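Local atomic coordinates of putative dihydrodipicolinate synthase (Thermus thermophilus, PDB entry 2PCQ), a protein that belongs to the dihydrodipicolinate synthetase family, adopts a TIM-barrel fold of eight parallel strands and is modelled with a bound potassium ion. Residues A[170-175]-A[188-193]. Numbering follows the deposited sequence.
With K (potassium ion), chain B.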
loop_
_atom_site.group_PDB
_atom_site.type_symbol
_atom_site.label_atom_id
_atom_site.label_comp_id
_atom_site.label_asym_id
_atom_site.label_seq_id
_atom_site.Cartn_x
_atom_site.Cartn_y
_atom_site.Cartn_z
ATOM N N GLU A 170 0.092 26.293 20.155
ATOM C CA GLU A 170 0.806 27.246 19.312
ATOM C C GLU A 170 1.039 26.590 17.951
ATOM O O GLU A 170 2.106 26.741 17.350
ATOM C CB GLU A 170 2.161 27.617 19.928
ATOM C CG GLU A 170 2.090 28.413 21.222
ATOM C CD GLU A 170 3.468 28.802 21.737
ATOM O OE1 GLU A 170 4.474 28.431 21.095
ATOM O OE2 GLU A 170 3.544 29.478 22.785
ATOM N N PHE A 171 0.042 25.847 17.475
ATOM C CA PHE A 171 0.156 25.160 16.195
ATOM C C PHE A 171 -1.183 25.213 15.466
ATOM O O PHE A 171 -2.133 24.513 15.816
ATOM C CB PHE A 171 0.588 23.713 16.421
ATOM C CG PHE A 171 1.205 23.074 15.219
ATOM C CD1 PHE A 171 0.559 22.035 14.559
ATOM C CD2 PHE A 171 2.443 23.502 14.750
ATOM C CE1 PHE A 171 1.138 21.430 13.448
ATOM C CE2 PHE A 171 3.032 22.905 13.640
ATOM C CZ PHE A 171 2.378 21.865 12.988
ATOM N N ARG A 172 -1.235 26.054 14.444
ATOM C CA ARG A 172 -2.444 26.276 13.670
ATOM C C ARG A 172 -2.679 25.214 12.611
ATOM O O ARG A 172 -1.890 25.046 11.684
ATOM C CB ARG A 172 -2.375 27.669 13.052
ATOM C CG ARG A 172 -2.197 28.756 14.115
ATOM C CD ARG A 172 -1.804 30.079 13.499
ATOM N NE ARG A 172 -2.798 30.530 12.536
ATOM C CZ ARG A 172 -2.605 31.534 11.690
ATOM N NH1 ARG A 172 -1.450 32.185 11.693
ATOM N NH2 ARG A 172 -3.568 31.891 10.850
ATOM N N VAL A 173 -3.791 24.509 12.757
ATOM C CA VAL A 173 -4.137 23.431 11.849
ATOM C C VAL A 173 -5.170 23.797 10.801
ATOM O O VAL A 173 -6.267 24.254 11.123
ATOM C CB VAL A 173 -4.666 22.209 12.628
ATOM C CG1 VAL A 173 -5.051 21.099 11.662
ATOM C CG2 VAL A 173 -3.604 21.728 13.622
ATOM N N TYR A 174 -4.804 23.580 9.542
ATOM C CA TYR A 174 -5.692 23.833 8.416
ATOM C C TYR A 174 -5.892 22.526 7.669
ATOM O O TYR A 174 -4.930 21.812 7.390
ATOM C CB TYR A 174 -5.089 24.884 7.484
ATOM C CG TYR A 174 -5.510 26.283 7.851
ATOM C CD1 TYR A 174 -6.710 26.808 7.378
ATOM C CD2 TYR A 174 -4.766 27.044 8.751
ATOM C CE1 TYR A 174 -7.168 28.048 7.795
ATOM C CE2 TYR A 174 -5.217 28.293 9.180
ATOM C CZ TYR A 174 -6.424 28.784 8.698
ATOM O OH TYR A 174 -6.912 29.995 9.133
ATOM N N THR A 175 -7.136 22.186 7.369
ATOM C CA THR A 175 -7.374 20.961 6.630
ATOM C C THR A 175 -7.555 21.321 5.166
ATOM O O THR A 175 -8.099 22.380 4.841
ATOM C CB THR A 175 -8.631 20.217 7.127
ATOM O OG1 THR A 175 -8.810 19.029 6.348
ATOM C CG2 THR A 175 -9.871 21.093 6.986
ATOM N N GLY A 188 -10.673 20.429 16.071
ATOM C CA GLY A 188 -9.768 21.554 16.248
ATOM C C GLY A 188 -9.154 22.350 15.111
ATOM O O GLY A 188 -8.423 23.302 15.376
ATOM N N ALA A 189 -9.422 21.994 13.860
ATOM C CA ALA A 189 -8.840 22.746 12.750
ATOM C C ALA A 189 -9.272 24.209 12.815
ATOM O O ALA A 189 -10.424 24.515 13.133
ATOM C CB ALA A 189 -9.262 22.135 11.418
ATOM N N GLU A 190 -8.339 25.108 12.519
ATOM C CA GLU A 190 -8.617 26.540 12.532
ATOM C C GLU A 190 -9.482 26.899 11.329
ATOM O O GLU A 190 -10.267 27.848 11.368
ATOM C CB GLU A 190 -7.309 27.336 12.485
ATOM C CG GLU A 190 -7.496 28.852 12.453
ATOM C CD GLU A 190 -6.178 29.600 12.347
ATOM O OE1 GLU A 190 -5.309 29.407 13.220
ATOM O OE2 GLU A 190 -6.010 30.381 11.390
ATOM N N GLY A 191 -9.335 26.137 10.255
ATOM C CA GLY A 191 -10.122 26.403 9.069
ATOM C C GLY A 191 -9.770 25.463 7.941
ATOM O O GLY A 191 -9.216 24.385 8.166
ATOM N N GLY A 192 -10.086 25.878 6.719
ATOM C CA GLY A 192 -9.793 25.042 5.576
ATOM C C GLY A 192 -9.260 25.784 4.367
ATOM O O GLY A 192 -9.679 26.903 4.059
ATOM N N ILE A 193 -8.296 25.156 3.705
ATOM C CA ILE A 193 -7.702 25.686 2.486
ATOM C C ILE A 193 -8.177 24.618 1.513
ATOM O O ILE A 193 -7.545 23.574 1.342
ATOM C CB ILE A 193 -6.167 25.741 2.589
ATOM C CG1 ILE A 193 -5.776 26.707 3.715
ATOM C CG2 ILE A 193 -5.565 26.194 1.260
ATOM C CD1 ILE A 193 -4.278 26.879 3.918
HETATM K K K B . 5.105 27.213 16.450
HETATM O O HOH W 1 6.590 28.148 19.041
HETATM O O HOH W 2 -5.774 24.391 15.100
HETATM O O HOH W 3 4.014 30.089 15.935
#
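Arg172 grips the Glu190 carboxylate side-on with two nitrogens, a salt bridge made of two hydrogen bonds. NE donates to OE1 of Glu190 at 2.8 Å, and NH2 donates to Glu190 OE2 at 2.9 Å. Both oxygens use their syn lone pairs, and the guanidinium and carboxylate planes are nearly coplanar. The bend of the Arg172 chain at chi3 (58°) turns the guanidinium side-on to the acid. Tyr174 OH adds a very short hydrogen bond to Glu190 OE2, 2.5 Å long. This oxygen sits at the edge of the phenol ring, and the carboxylate plane is turned 74° from the ring. The Glu190 side chain gets there by running straight out, with CG anti to the backbone N (chi1 178°).

The same ring has the backbone N of Gly191 over one face, near the rim. Its CD1 lies 3.4 Å from the backbone C of Gly191. CD1 also meets Ile193 CG1 at 3.8 Å.

The backbones pair as parallel strands. Glu190 N hydrogen-bonds to Val173 O at 2.6 Å. Thr175 N donates to Gly191 O, and Ile193 N to Thr175 O. One water bridges Val173 N and Gly188 O.

Strand 172-175, helix 181-186 and strand 191-193 make one beta-alpha-beta unit, which supplies the last two strands of the barrel. Gly188 ends that helix in a Schellman motif. Met1 N, at the chain start, is also hydrogen-bonded to Tyr174 OH. At the far end, Glu170 O binds the potassium ion with the carbonyls of Ala143, His145 and Val148.

Three hydrogen bonds hold the Glu190 carboxylate, and the arginine pairing probably favours its ionised form.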